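Side-chain contacts in trimeric intracellular cation channel type 1B.2 (Caenorhabditis elegans, PDB 5EIK), which forms homotrimeric potassium channels that carry potassium across intracellular membranes, binds phosphatidylinositol 4,5-bisphosphate and may balance charge during calcium release: residues Y36-L41 against P121-L126; Q23-Y28 against K130-T135. One frame throughout, in Å; residues are numbered along the deposited sequence.

Contact 1 of 2, residues Y36-L41 against P121-L126; sequences YVLTCL and PVKLGL. With DMU (decyl-beta-D-maltopyranoside), chain K.
Leu38 meets the flat backbone carbonyl of Leu126 with a methyl group. CD1 hangs over the carbonyl's face, 3.7 Å from Leu126 C and just as far from Leu126 O. No hydrogen bond joins the two segments. The rest is van der Waals packing, mostly aliphatic, with the lysine amine at its edge. Leu38 CD1 also rests against Leu126 CB at 4.0 Å, and one turn back toward the N-terminus of the second helix its other methyl, CD2, meets Lys123 NZ at 3.8 Å. The lysine runs straight out from its helix until a bend at its last torsion (chi4 58°) turns the ammonium group toward that methyl. Val37 adds a further touch: with CG1 anti to the backbone nitrogen (chi1 174°), this methyl faces Leu126 CD1 at 4.0 Å, the two side chains crossing at about a right angle. Leucine suits both helices here, since its branched end can span the gap: the axes of the two short segments approach to 10.7 Å, with 119° between their N-to-C directions. Beside Gly125 a detergent tail runs past the second helix, its C40 lying 3.5 Å from Gly125 CA; a beta carbon at this position would collide with the tail as bound. The contact joins transmembrane helices 30-47 and 120-148. Helix 112-117 closes in beside it, where Ala117 meets Val37 and Leu41 and Leu116 meets Val122. Other side chains of helix 30-47 meet further helices: Thr39 and Cys40 touch helix 59-70, while Tyr36 reaches helix 92-107 and meets the ring of Phe71, with the ring planes inclined to each other at an intermediate angle.

Contact 2 of 2, residues Q23-Y28 against K130-T135; sequences QKLKLY and KEVQRT. With PT5 ([(2R)-1-octadecanoyloxy-3-[oxidanyl-[(1R,2R,3S,4R,5R,6S)-2,3,6-tris(oxidanyl)-4,5-diphosphonooxy-cyclohexyl]oxy-phospho ryl]oxy-propan-2-yl] (8Z)-icosa-5,8,11,14-tetraenoate), chain B.
Leu27 and Gln133 make the nearest approach, and it is apolar: Leu27 CD1 lies 3.9 Å from Gln133 CG, the methylene part of the glutamine. Val132 extends the patch, its CG1 standing 4.2 Å from Leu25 CD1 and a little farther from Leu27 CD2, so one methyl of the beta-branched valine serves two leucines. Glutamine is apt because its stem can pack while its amide works on another helix: CG lies anti to the backbone nitrogen (chi1 -162°), and NE2 is hydrogen-bonded to Asp32.

Charged interactions occupy another side of helix 130-135, where Lys130 and Arg134 converge on one phosphate of the bound PIP2. Lys130, extended beyond CG, gives NZ to O42 of the lipid at 2.8 Å. Arg134 NH2 takes the same oxygen at 2.8 Å, while its NH1 donates to the neighbouring O43 at 2.9 Å. Glu131 lies at the guanidinium edge: Arg134 NE bonds Glu131 OE1 at 3.1 Å in a salt bridge, which holds the group's rotation. A leucine in place of Arg134 would probably cost Glu131 its salt bridge to the guanidinium and leave the phosphate without two of its donor groups, NH1 and NH2. Within the helix, Thr135 OG1 donates to Glu131 O, which also accepts Thr135 N from the opposite face.

The contact brings the turn between helices 11-24 and 30-47 onto helix 120-148. Phe31 packs beside Leu25 and Val132, helix 218-238 adjoins Glu131 and Thr135, and helix 194-209 adjoins Arg134.

Overall arrangement
Both contacts use helix 120-148, and both are partly buried. Contact 1 sets it against helix 30-47 within the membrane; contact 2 sets a largely non-helical segment, probably lumenal and just ahead of that same helix 30-47, against later turns of helix 120-148. Along the chain, contact 1 is nested within the loop that contact 2 closes. The two join directly, for Leu38 CD1 of contact 1 packs 3.8 Å from Lys130 CD of contact 2. Across the segments each is mainly apolar, and detergent lies beside both, but the helix of contact 2 also carries the lysine and the buried arginine that bind one phosphate of the PIP2 headgroup.

Contact 1 of 2, residues Y36-L41 against P121-L126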
ATOM      1  N   TYR A  36      -5.009   5.913  22.945  1.00 28.02           N
ATOM      2  CA  TYR A  36      -5.676   6.854  22.044  1.00 27.11           C
ATOM      3  C   TYR A  36      -5.226   8.288  22.305  1.00 34.16           C
ATOM      4  O   TYR A  36      -4.934   9.030  21.362  1.00 31.61           O
ATOM      5  CB  TYR A  36      -7.198   6.788  22.186  1.00 26.03           C
ATOM      6  CG  TYR A  36      -7.786   5.431  21.911  1.00 30.43           C
ATOM      7  CD1 TYR A  36      -7.263   4.606  20.911  1.00 32.78           C
ATOM      8  CD2 TYR A  36      -8.862   4.963  22.660  1.00 30.84           C
ATOM      9  CE1 TYR A  36      -7.801   3.343  20.676  1.00 43.73           C
ATOM     10  CE2 TYR A  36      -9.409   3.710  22.435  1.00 33.15           C
ATOM     11  CZ  TYR A  36      -8.875   2.904  21.445  1.00 40.17           C
ATOM     12  OH  TYR A  36      -9.412   1.657  21.251  1.00 46.06           O
ATOM     13  N   VAL A  37      -5.174   8.671  23.582  1.00 30.12           N
ATOM     14  CA  VAL A  37      -4.750  10.014  23.951  1.00 35.84           C
ATOM     15  C   VAL A  37      -3.353  10.307  23.429  1.00 32.18           C
ATOM     16  O   VAL A  37      -3.135  11.323  22.776  1.00 34.74           O
ATOM     17  CB  VAL A  37      -4.767  10.231  25.484  1.00 42.55           C
ATOM     18  CG1 VAL A  37      -4.174  11.590  25.825  1.00 29.64           C
ATOM     19  CG2 VAL A  37      -6.188  10.167  25.997  1.00 32.45           C
ATOM     20  N   LEU A  38      -2.407   9.420  23.710  1.00 33.54           N
ATOM     21  CA  LEU A  38      -1.045   9.629  23.243  1.00 33.01           C
ATOM     22  C   LEU A  38      -0.976   9.636  21.709  1.00 39.98           C
ATOM     23  O   LEU A  38      -0.248  10.436  21.113  1.00 37.53           O
ATOM     24  CB  LEU A  38      -0.114   8.557  23.831  1.00 32.86           C
ATOM     25  CG  LEU A  38       0.135   8.708  25.343  1.00 45.21           C
ATOM     26  CD1 LEU A  38       0.967   7.547  25.893  1.00 40.50           C
ATOM     27  CD2 LEU A  38       0.852  10.023  25.587  1.00 40.52           C
ATOM     28  N   THR A  39      -1.742   8.763  21.063  1.00 34.41           N
ATOM     29  CA  THR A  39      -1.750   8.725  19.607  1.00 37.51           C
ATOM     30  C   THR A  39      -2.261  10.066  19.049  1.00 39.16           C
ATOM     31  O   THR A  39      -1.681  10.619  18.107  1.00 32.95           O
ATOM     32  CB  THR A  39      -2.655   7.572  19.079  1.00 43.30           C
ATOM     33  OG1 THR A  39      -2.118   6.311  19.493  1.00 44.20           O
ATOM     34  CG2 THR A  39      -2.752   7.604  17.562  1.00 32.61           C
ATOM     35  N   CYS A  40      -3.337  10.594  19.628  1.00 34.27           N
ATOM     36  CA  CYS A  40      -3.894  11.864  19.160  1.00 38.71           C
ATOM     37  C   CYS A  40      -2.946  13.034  19.392  1.00 39.99           C
ATOM     38  O   CYS A  40      -2.840  13.933  18.557  1.00 40.42           O
ATOM     39  CB  CYS A  40      -5.232  12.152  19.838  1.00 36.15           C
ATOM     40  SG  CYS A  40      -6.579  11.127  19.251  1.00 48.08           S
ATOM     41  N   LEU A  41      -2.264  13.021  20.530  1.00 33.93           N
ATOM     42  CA  LEU A  41      -1.312  14.066  20.838  1.00 44.04           C
ATOM     43  C   LEU A  41      -0.223  14.044  19.776  1.00 42.42           C
ATOM     44  O   LEU A  41       0.263  15.086  19.346  1.00 41.46           O
ATOM     45  CB  LEU A  41      -0.695  13.837  22.223  1.00 42.46           C
ATOM     46  CG  LEU A  41      -1.682  13.908  23.388  1.00 46.04           C
ATOM     47  CD1 LEU A  41      -0.967  13.633  24.703  1.00 43.30           C
ATOM     48  CD2 LEU A  41      -2.342  15.277  23.401  1.00 38.69           C
ATOM     49  N   PRO A 121       3.809  14.881  34.450  1.00 52.80           N
ATOM     50  CA  PRO A 121       3.408  13.777  35.333  1.00 48.56           C
ATOM     51  C   PRO A 121       2.337  12.874  34.712  1.00 50.29           C
ATOM     52  O   PRO A 121       2.387  11.649  34.846  1.00 45.38           O
ATOM     53  CB  PRO A 121       2.890  14.498  36.580  1.00 48.02           C
ATOM     54  CG  PRO A 121       3.683  15.777  36.585  1.00 54.79           C
ATOM     55  CD  PRO A 121       3.667  16.182  35.129  1.00 49.70           C
ATOM     56  N   VAL A 122       1.372  13.491  34.038  1.00 46.13           N
ATOM     57  CA  VAL A 122       0.281  12.755  33.406  1.00 46.76           C
ATOM     58  C   VAL A 122       0.749  12.018  32.153  1.00 47.44           C
ATOM     59  O   VAL A 122       0.468  10.822  31.973  1.00 35.87           O
ATOM     60  CB  VAL A 122      -0.885  13.716  33.036  1.00 51.20           C
ATOM     61  CG1 VAL A 122      -1.968  12.974  32.248  1.00 45.27           C
ATOM     62  CG2 VAL A 122      -1.474  14.317  34.308  1.00 48.57           C
ATOM     63  N   LYS A 123       1.466  12.733  31.290  1.00 40.14           N
ATOM     64  CA  LYS A 123       1.966  12.140  30.063  1.00 46.79           C
ATOM     65  C   LYS A 123       2.789  10.913  30.422  1.00 50.94           C
ATOM     66  O   LYS A 123       2.814   9.925  29.686  1.00 47.35           O
ATOM     67  CB  LYS A 123       2.829  13.147  29.296  1.00 50.52           C
ATOM     68  CG  LYS A 123       3.372  12.613  27.980  1.00 56.19           C
ATOM     69  CD  LYS A 123       4.047  13.708  27.177  1.00 69.80           C
ATOM     70  CE  LYS A 123       4.679  13.156  25.908  1.00 80.79           C
ATOM     71  NZ  LYS A 123       3.685  12.475  25.032  1.00 82.79           N
ATOM     72  N   LEU A 124       3.446  10.979  31.573  1.00 43.62           N
ATOM     73  CA  LEU A 124       4.272   9.875  32.041  1.00 52.39           C
ATOM     74  C   LEU A 124       3.399   8.703  32.491  1.00 47.03           C
ATOM     75  O   LEU A 124       3.717   7.538  32.230  1.00 48.80           O
ATOM     76  CB  LEU A 124       5.160  10.354  33.186  1.00 59.75           C
ATOM     77  CG  LEU A 124       6.346   9.468  33.556  1.00 70.08           C
ATOM     78  CD1 LEU A 124       7.571  10.347  33.757  1.00 77.27           C
ATOM     79  CD2 LEU A 124       6.027   8.660  34.808  1.00 71.25           C
ATOM     80  N   GLY A 125       2.296   9.015  33.158  1.00 39.52           N
ATOM     81  CA  GLY A 125       1.399   7.970  33.610  1.00 44.98           C
ATOM     82  C   GLY A 125       0.737   7.301  32.421  1.00 44.64           C
ATOM     83  O   GLY A 125       0.565   6.082  32.397  1.00 43.47           O
ATOM     84  N   LEU A 126       0.368   8.101  31.424  1.00 40.34           N
ATOM     85  CA  LEU A 126      -0.271   7.565  30.234  1.00 39.57           C
ATOM     86  C   LEU A 126       0.681   6.639  29.488  1.00 39.56           C
ATOM     87  O   LEU A 126       0.286   5.582  28.999  1.00 36.02           O
ATOM     88  CB  LEU A 126      -0.714   8.705  29.323  1.00 37.98           C
ATOM     89  CG  LEU A 126      -1.784   9.614  29.926  1.00 40.73           C
ATOM     90  CD1 LEU A 126      -1.944  10.851  29.069  1.00 39.46           C
ATOM     91  CD2 LEU A 126      -3.095   8.857  30.049  1.00 30.79           C
TER
HETATM   92  C1  DMU K 310      -8.070  -2.360  35.227  1.00101.88           C
HETATM   93  C2  DMU K 310      -8.821  -3.486  35.985  1.00102.88           C
HETATM   94  C3  DMU K 310      -8.244  -3.658  37.478  1.00101.70           C
HETATM   95  C4  DMU K 310      -8.089  -2.296  38.124  1.00104.23           C
HETATM   96  O5  DMU K 310      -7.206  -1.475  37.349  1.00103.26           O
HETATM   97  C6  DMU K 310      -7.882  -1.111  36.126  1.00103.47           C
HETATM   98  O7  DMU K 310      -9.202  -4.441  38.479  1.00105.24           O
HETATM   99  O16 DMU K 310      -7.100  -0.134  35.419  1.00100.54           O
HETATM  100  C18 DMU K 310      -7.444   1.156  35.946  1.00 97.75           C
HETATM  101  C19 DMU K 310      -6.611   2.217  35.220  1.00 96.85           C
HETATM  102  C22 DMU K 310      -6.311   3.378  36.159  1.00 93.08           C
HETATM  103  C25 DMU K 310      -4.844   3.762  35.997  1.00 92.44           C
HETATM  104  C28 DMU K 310      -4.507   4.858  37.010  1.00 92.28           C
HETATM  105  C31 DMU K 310      -3.154   5.482  36.671  1.00 92.02           C
HETATM  106  C34 DMU K 310      -3.375   6.745  35.827  1.00 89.78           C
HETATM  107  C37 DMU K 310      -2.176   7.692  35.979  1.00 87.26           C
HETATM  108  C40 DMU K 310      -1.930   8.424  34.653  1.00 77.40           C
HETATM  109  C43 DMU K 310      -2.741   9.727  34.632  1.00 73.17           C
HETATM  110  O49 DMU K 310      -8.843  -1.989  34.084  1.00104.12           O
HETATM  111  O55 DMU K 310      -8.668  -4.704  35.224  1.00 88.22           O
HETATM  112  C57 DMU K 310      -7.516  -2.468  39.530  1.00101.81           C
HETATM  113  O61 DMU K 310      -7.605  -1.232  40.242  1.00100.90           O
HETATM  114  C5  DMU K 310     -10.021  -6.723  38.575  1.00114.26           C
HETATM  115  C7  DMU K 310      -9.835  -7.002  40.074  1.00117.01           C
HETATM  116  C8  DMU K 310      -8.498  -7.553  40.386  1.00115.50           C
HETATM  117  C9  DMU K 310      -7.406  -6.593  39.861  1.00113.98           C
HETATM  118  O1  DMU K 310      -7.583  -6.353  38.484  1.00110.24           O
HETATM  119  C10 DMU K 310      -8.901  -5.814  38.088  1.00111.02           C
HETATM  120  O2  DMU K 310      -8.366  -7.667  41.753  1.00116.21           O
HETATM  121  O3  DMU K 310     -11.249  -6.141  38.290  1.00113.81           O
HETATM  122  O4  DMU K 310     -10.841  -7.951  40.531  1.00118.13           O
HETATM  123  C11 DMU K 310      -5.995  -7.107  40.147  1.00116.50           C
HETATM  124  O6  DMU K 310      -5.013  -6.139  39.771  1.00123.17           O

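Contact 2 of 2, residues Q23-Y28 against K130-T135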
ATOM      1  N   GLN A  23      -0.853  -9.224  33.208  1.00 57.19           N
ATOM      2  CA  GLN A  23      -1.364  -9.940  32.053  1.00 61.88           C
ATOM      3  C   GLN A  23      -2.886 -10.110  32.018  1.00 62.34           C
ATOM      4  O   GLN A  23      -3.460 -10.343  30.955  1.00 63.79           O
ATOM      5  CB  GLN A  23      -0.685 -11.304  31.960  1.00 67.07           C
ATOM      6  CG  GLN A  23      -1.167 -12.164  30.809  1.00 83.67           C
ATOM      7  CD  GLN A  23      -0.201 -13.281  30.477  1.00 91.02           C
ATOM      8  OE1 GLN A  23       0.235 -14.023  31.360  1.00 96.04           O
ATOM      9  NE2 GLN A  23       0.135 -13.414  29.197  1.00 95.86           N
ATOM     10  N   LYS A  24      -3.541  -9.987  33.165  1.00 61.82           N
ATOM     11  CA  LYS A  24      -4.994 -10.136  33.219  1.00 68.20           C
ATOM     12  C   LYS A  24      -5.748  -8.807  33.259  1.00 64.51           C
ATOM     13  O   LYS A  24      -6.978  -8.784  33.191  1.00 62.89           O
ATOM     14  CB  LYS A  24      -5.393 -10.987  34.430  1.00 74.61           C
ATOM     15  CG  LYS A  24      -5.419 -12.491  34.166  1.00 85.60           C
ATOM     16  CD  LYS A  24      -4.103 -13.000  33.596  1.00 94.25           C
ATOM     17  CE  LYS A  24      -4.129 -14.510  33.400  1.00 97.50           C
ATOM     18  NZ  LYS A  24      -4.260 -15.241  34.692  1.00 99.76           N
ATOM     19  N   LEU A  25      -5.012  -7.706  33.374  1.00 55.63           N
ATOM     20  CA  LEU A  25      -5.616  -6.378  33.418  1.00 52.48           C
ATOM     21  C   LEU A  25      -6.586  -6.151  32.269  1.00 53.47           C
ATOM     22  O   LEU A  25      -6.254  -6.403  31.113  1.00 53.46           O
ATOM     23  CB  LEU A  25      -4.534  -5.309  33.351  1.00 48.11           C
ATOM     24  CG  LEU A  25      -3.682  -5.107  34.592  1.00 49.00           C
ATOM     25  CD1 LEU A  25      -2.522  -4.182  34.267  1.00 56.01           C
ATOM     26  CD2 LEU A  25      -4.547  -4.529  35.705  1.00 53.20           C
ATOM     27  N   LYS A  26      -7.786  -5.675  32.583  1.00 57.73           N
ATOM     28  CA  LYS A  26      -8.768  -5.390  31.545  1.00 61.17           C
ATOM     29  C   LYS A  26      -8.371  -4.049  30.917  1.00 58.73           C
ATOM     30  O   LYS A  26      -8.536  -2.985  31.523  1.00 53.12           O
ATOM     31  CB  LYS A  26     -10.177  -5.307  32.134  1.00 63.50           C
ATOM     32  CG  LYS A  26     -11.247  -5.115  31.072  1.00 74.93           C
ATOM     33  CD  LYS A  26     -11.257  -6.280  30.093  1.00 76.58           C
ATOM     34  CE  LYS A  26     -11.625  -5.824  28.687  1.00 84.66           C
ATOM     35  NZ  LYS A  26     -10.568  -4.959  28.082  1.00 72.33           N
ATOM     36  N   LEU A  27      -7.841  -4.118  29.700  1.00 56.24           N
ATOM     37  CA  LEU A  27      -7.371  -2.940  28.979  1.00 55.32           C
ATOM     38  C   LEU A  27      -8.434  -1.888  28.687  1.00 50.08           C
ATOM     39  O   LEU A  27      -8.171  -0.686  28.784  1.00 36.35           O
ATOM     40  CB  LEU A  27      -6.688  -3.384  27.688  1.00 59.06           C
ATOM     41  CG  LEU A  27      -5.519  -4.343  27.950  1.00 58.20           C
ATOM     42  CD1 LEU A  27      -4.827  -4.668  26.647  1.00 58.83           C
ATOM     43  CD2 LEU A  27      -4.534  -3.707  28.925  1.00 53.89           C
ATOM     44  N   TYR A  28      -9.630  -2.333  28.327  1.00 34.44           N
ATOM     45  CA  TYR A  28     -10.717  -1.407  28.053  1.00 45.06           C
ATOM     46  C   TYR A  28     -11.323  -0.945  29.391  1.00 45.22           C
ATOM     47  O   TYR A  28     -11.579  -1.756  30.283  1.00 45.81           O
ATOM     48  CB  TYR A  28     -11.790  -2.099  27.206  1.00 39.66           C
ATOM     49  CG  TYR A  28     -12.926  -1.189  26.813  1.00 50.19           C
ATOM     50  CD1 TYR A  28     -12.836  -0.371  25.684  1.00 52.20           C
ATOM     51  CD2 TYR A  28     -14.090  -1.130  27.577  1.00 47.43           C
ATOM     52  CE1 TYR A  28     -13.885   0.478  25.326  1.00 42.76           C
ATOM     53  CE2 TYR A  28     -15.135  -0.289  27.232  1.00 41.59           C
ATOM     54  CZ  TYR A  28     -15.030   0.510  26.105  1.00 47.10           C
ATOM     55  OH  TYR A  28     -16.078   1.326  25.750  1.00 47.92           O
ATOM     56  N   LYS A 130       0.172   2.826  28.292  1.00 35.48           N
ATOM     57  CA  LYS A 130       0.293   2.484  26.884  1.00 37.82           C
ATOM     58  C   LYS A 130       1.254   1.313  26.677  1.00 41.51           C
ATOM     59  O   LYS A 130       0.988   0.415  25.874  1.00 32.17           O
ATOM     60  CB  LYS A 130       0.776   3.680  26.062  1.00 46.15           C
ATOM     61  CG  LYS A 130       0.885   3.354  24.578  1.00 41.84           C
ATOM     62  CD  LYS A 130       1.607   4.423  23.807  1.00 56.93           C
ATOM     63  CE  LYS A 130       1.904   3.953  22.390  1.00 59.23           C
ATOM     64  NZ  LYS A 130       2.861   4.873  21.705  1.00 64.10           N
ATOM     65  N   GLU A 131       2.372   1.317  27.395  1.00 38.48           N
ATOM     66  CA  GLU A 131       3.325   0.228  27.242  1.00 40.05           C
ATOM     67  C   GLU A 131       2.701  -1.100  27.676  1.00 37.23           C
ATOM     68  O   GLU A 131       2.968  -2.144  27.086  1.00 34.62           O
ATOM     69  CB  GLU A 131       4.611   0.525  28.018  1.00 37.90           C
ATOM     70  CG  GLU A 131       5.412   1.681  27.433  1.00 45.01           C
ATOM     71  CD  GLU A 131       5.597   1.561  25.921  1.00 55.55           C
ATOM     72  OE1 GLU A 131       5.982   0.471  25.439  1.00 53.48           O
ATOM     73  OE2 GLU A 131       5.364   2.558  25.207  1.00 51.90           O
ATOM     74  N   VAL A 132       1.857  -1.064  28.698  1.00 33.77           N
ATOM     75  CA  VAL A 132       1.201  -2.280  29.140  1.00 31.76           C
ATOM     76  C   VAL A 132       0.314  -2.779  27.999  1.00 35.07           C
ATOM     77  O   VAL A 132       0.294  -3.963  27.690  1.00 42.35           O
ATOM     78  CB  VAL A 132       0.327  -2.027  30.393  1.00 40.14           C
ATOM     79  CG1 VAL A 132      -0.625  -3.212  30.640  1.00 30.60           C
ATOM     80  CG2 VAL A 132       1.229  -1.813  31.606  1.00 36.97           C
ATOM     81  N   GLN A 133      -0.403  -1.862  27.360  1.00 40.45           N
ATOM     82  CA  GLN A 133      -1.295  -2.225  26.269  1.00 35.94           C
ATOM     83  C   GLN A 133      -0.546  -2.737  25.025  1.00 34.14           C
ATOM     84  O   GLN A 133      -1.001  -3.662  24.346  1.00 32.99           O
ATOM     85  CB  GLN A 133      -2.187  -1.024  25.916  1.00 42.14           C
ATOM     86  CG  GLN A 133      -3.424  -1.388  25.108  1.00 33.39           C
ATOM     87  CD  GLN A 133      -3.520  -0.590  23.826  1.00 48.50           C
ATOM     88  OE1 GLN A 133      -2.494  -0.246  23.230  1.00 39.71           O
ATOM     89  NE2 GLN A 133      -4.744  -0.300  23.386  1.00 46.15           N
ATOM     90  N   ARG A 134       0.603  -2.145  24.731  1.00 29.98           N
ATOM     91  CA  ARG A 134       1.399  -2.579  23.588  1.00 35.79           C
ATOM     92  C   ARG A 134       1.817  -4.044  23.754  1.00 37.25           C
ATOM     93  O   ARG A 134       1.755  -4.833  22.801  1.00 34.43           O
ATOM     94  CB  ARG A 134       2.654  -1.720  23.446  1.00 35.91           C
ATOM     95  CG  ARG A 134       3.498  -2.100  22.234  1.00 31.46           C
ATOM     96  CD  ARG A 134       4.921  -1.591  22.360  1.00 33.74           C
ATOM     97  NE  ARG A 134       4.973  -0.150  22.596  1.00 46.51           N
ATOM     98  CZ  ARG A 134       4.845   0.777  21.652  1.00 49.21           C
ATOM     99  NH1 ARG A 134       4.660   0.422  20.386  1.00 47.07           N
ATOM    100  NH2 ARG A 134       4.900   2.061  21.977  1.00 40.90           N
ATOM    101  N   THR A 135       2.253  -4.396  24.962  1.00 35.67           N
ATOM    102  CA  THR A 135       2.690  -5.758  25.253  1.00 32.31           C
ATOM    103  C   THR A 135       1.561  -6.732  24.966  1.00 34.88           C
ATOM    104  O   THR A 135       1.780  -7.812  24.417  1.00 33.55           O
ATOM    105  CB  THR A 135       3.115  -5.908  26.714  1.00 40.86           C
ATOM    106  OG1 THR A 135       4.175  -4.985  26.998  1.00 35.62           O
ATOM    107  CG2 THR A 135       3.615  -7.315  26.974  1.00 32.56           C
TER
HETATM  108  O12 PT5 B 301      11.401   2.613  13.439  1.00 60.76           O
HETATM  109  P1  PT5 B 301      10.105   2.584  12.644  1.00 49.82           P
HETATM  110  O13 PT5 B 301       9.389   1.012  12.458  1.00 61.05           O
HETATM  111  O11 PT5 B 301      10.224   3.146  11.108  1.00 61.98           O
HETATM  112  O6  PT5 B 301       9.040   5.763  14.649  1.00 65.39           O
HETATM  113  O1  PT5 B 301       8.928   3.415  13.291  1.00 55.46           O
HETATM  114  C1  PT5 B 301       8.683   3.405  14.702  1.00 48.49           C
HETATM  115  C6  PT5 B 301       8.085   4.754  14.985  1.00 53.66           C
HETATM  116  C2  PT5 B 301       7.685   2.275  15.161  1.00 57.08           C
HETATM  117  O2  PT5 B 301       6.460   2.364  14.408  1.00 56.02           O
HETATM  118  C3  PT5 B 301       7.317   2.451  16.666  1.00 56.43           C
HETATM  119  O3  PT5 B 301       6.331   1.481  16.991  1.00 57.58           O
HETATM  120  C4  PT5 B 301       6.766   3.821  16.970  1.00 54.05           C
HETATM  121  O4  PT5 B 301       6.665   3.994  18.351  1.00 54.95           O
HETATM  122  P4  PT5 B 301       5.208   4.157  19.065  1.00 55.27           P
HETATM  123  O41 PT5 B 301       4.322   5.353  18.439  1.00 56.83           O
HETATM  124  O42 PT5 B 301       5.389   4.435  20.647  1.00 55.86           O
HETATM  125  O43 PT5 B 301       4.439   2.877  18.866  1.00 48.63           O
HETATM  126  C5  PT5 B 301       7.671   4.954  16.448  1.00 59.27           C
HETATM  127  O5  PT5 B 301       6.937   6.173  16.551  1.00 67.08           O
HETATM  128  P5  PT5 B 301       7.440   7.216  17.705  1.00 79.61           P
HETATM  129  O52 PT5 B 301       8.458   6.567  18.743  1.00 68.61           O
HETATM  130  O51 PT5 B 301       8.089   8.563  16.935  1.00 79.55           O
HETATM  131  O53 PT5 B 301       5.965   7.656  18.338  1.00 69.92           O
HETATM  132  C7  PT5 B 301       8.296   0.799  11.521  1.00 49.35           C
HETATM  133  C8  PT5 B 301       8.592  -0.523  10.787  1.00 66.16           C
HETATM  134  C9  PT5 B 301       9.362  -0.361   9.437  1.00 69.06           C
HETATM  135  O16 PT5 B 301       7.306  -1.211  10.530  1.00 69.91           O
HETATM  136  C10 PT5 B 301       7.026  -2.281  11.331  1.00 66.93           C
HETATM  137  O17 PT5 B 301       6.589  -2.186  12.465  1.00 75.68           O
HETATM  138  O18 PT5 B 301       8.639  -1.109   8.365  1.00 84.44           O
HETATM  139  C11 PT5 B 301       9.288  -1.563   7.170  1.00 90.74           C
HETATM  140  O19 PT5 B 301      10.524  -1.796   7.040  1.00 97.69           O
HETATM  141  C12 PT5 B 301       7.303  -3.634  10.676  1.00 63.45           C
HETATM  142  C13 PT5 B 301       6.148  -4.667  10.627  1.00 52.05           C
HETATM  143  C14 PT5 B 301       6.621  -5.992   9.986  1.00 37.05           C
HETATM  144  C15 PT5 B 301       6.141  -6.166   8.533  1.00 46.45           C
HETATM  145  C16 PT5 B 301       6.423  -7.584   7.958  1.00 48.09           C
HETATM  146  C17 PT5 B 301       6.853  -7.573   6.457  1.00 48.71           C
HETATM  147  C18 PT5 B 301       6.189  -8.674   5.624  1.00 61.34           C
HETATM  148  C19 PT5 B 301       5.949  -8.606   4.397  1.00 65.41           C
HETATM  149  C20 PT5 B 301       5.102  -7.784   3.410  1.00 64.91           C
HETATM  150  C21 PT5 B 301       5.834  -6.632   2.675  1.00 59.75           C
HETATM  151  C22 PT5 B 301       4.868  -5.674   1.952  1.00 59.59           C
HETATM  152  C23 PT5 B 301       5.371  -5.260   0.553  1.00 51.73           C
HETATM  153  C24 PT5 B 301       4.302  -5.429  -0.548  1.00 58.99           C
HETATM  154  C31 PT5 B 301       8.303  -1.750   6.012  1.00 88.23           C
HETATM  155  C32 PT5 B 301       7.571  -3.122   6.063  1.00 85.30           C
HETATM  156  C33 PT5 B 301       6.472  -3.276   4.970  1.00 84.39           C
HETATM  157  C34 PT5 B 301       5.044  -2.889   5.432  1.00 79.87           C
HETATM  158  C35 PT5 B 301       3.842  -2.901   4.365  1.00 75.19           C
HETATM  159  C36 PT5 B 301       3.371  -1.758   3.751  1.00 74.58           C
HETATM  160  C37 PT5 B 301       2.879  -1.840   2.290  1.00 79.63           C
HETATM  161  C38 PT5 B 301       1.664  -1.060   2.221  1.00 81.73           C
HETATM  162  C39 PT5 B 301       1.452   0.246   1.600  1.00 93.10           C
HETATM  163  C40 PT5 B 301       2.025   1.481   2.221  1.00 93.43           C
HETATM  164  C25 PT5 B 301       3.646  -4.082  -0.938  1.00 63.05           C
HETATM  165  C26 PT5 B 301       2.422  -4.262  -1.850  1.00 64.21           C
HETATM  166  C41 PT5 B 301       3.214   2.147   1.520  1.00 80.03           C
HETATM  167  C42 PT5 B 301       3.814   3.300   2.334  1.00 72.64           C
HETATM  168  C43 PT5 B 301       4.959   2.862   3.254  1.00 66.85           C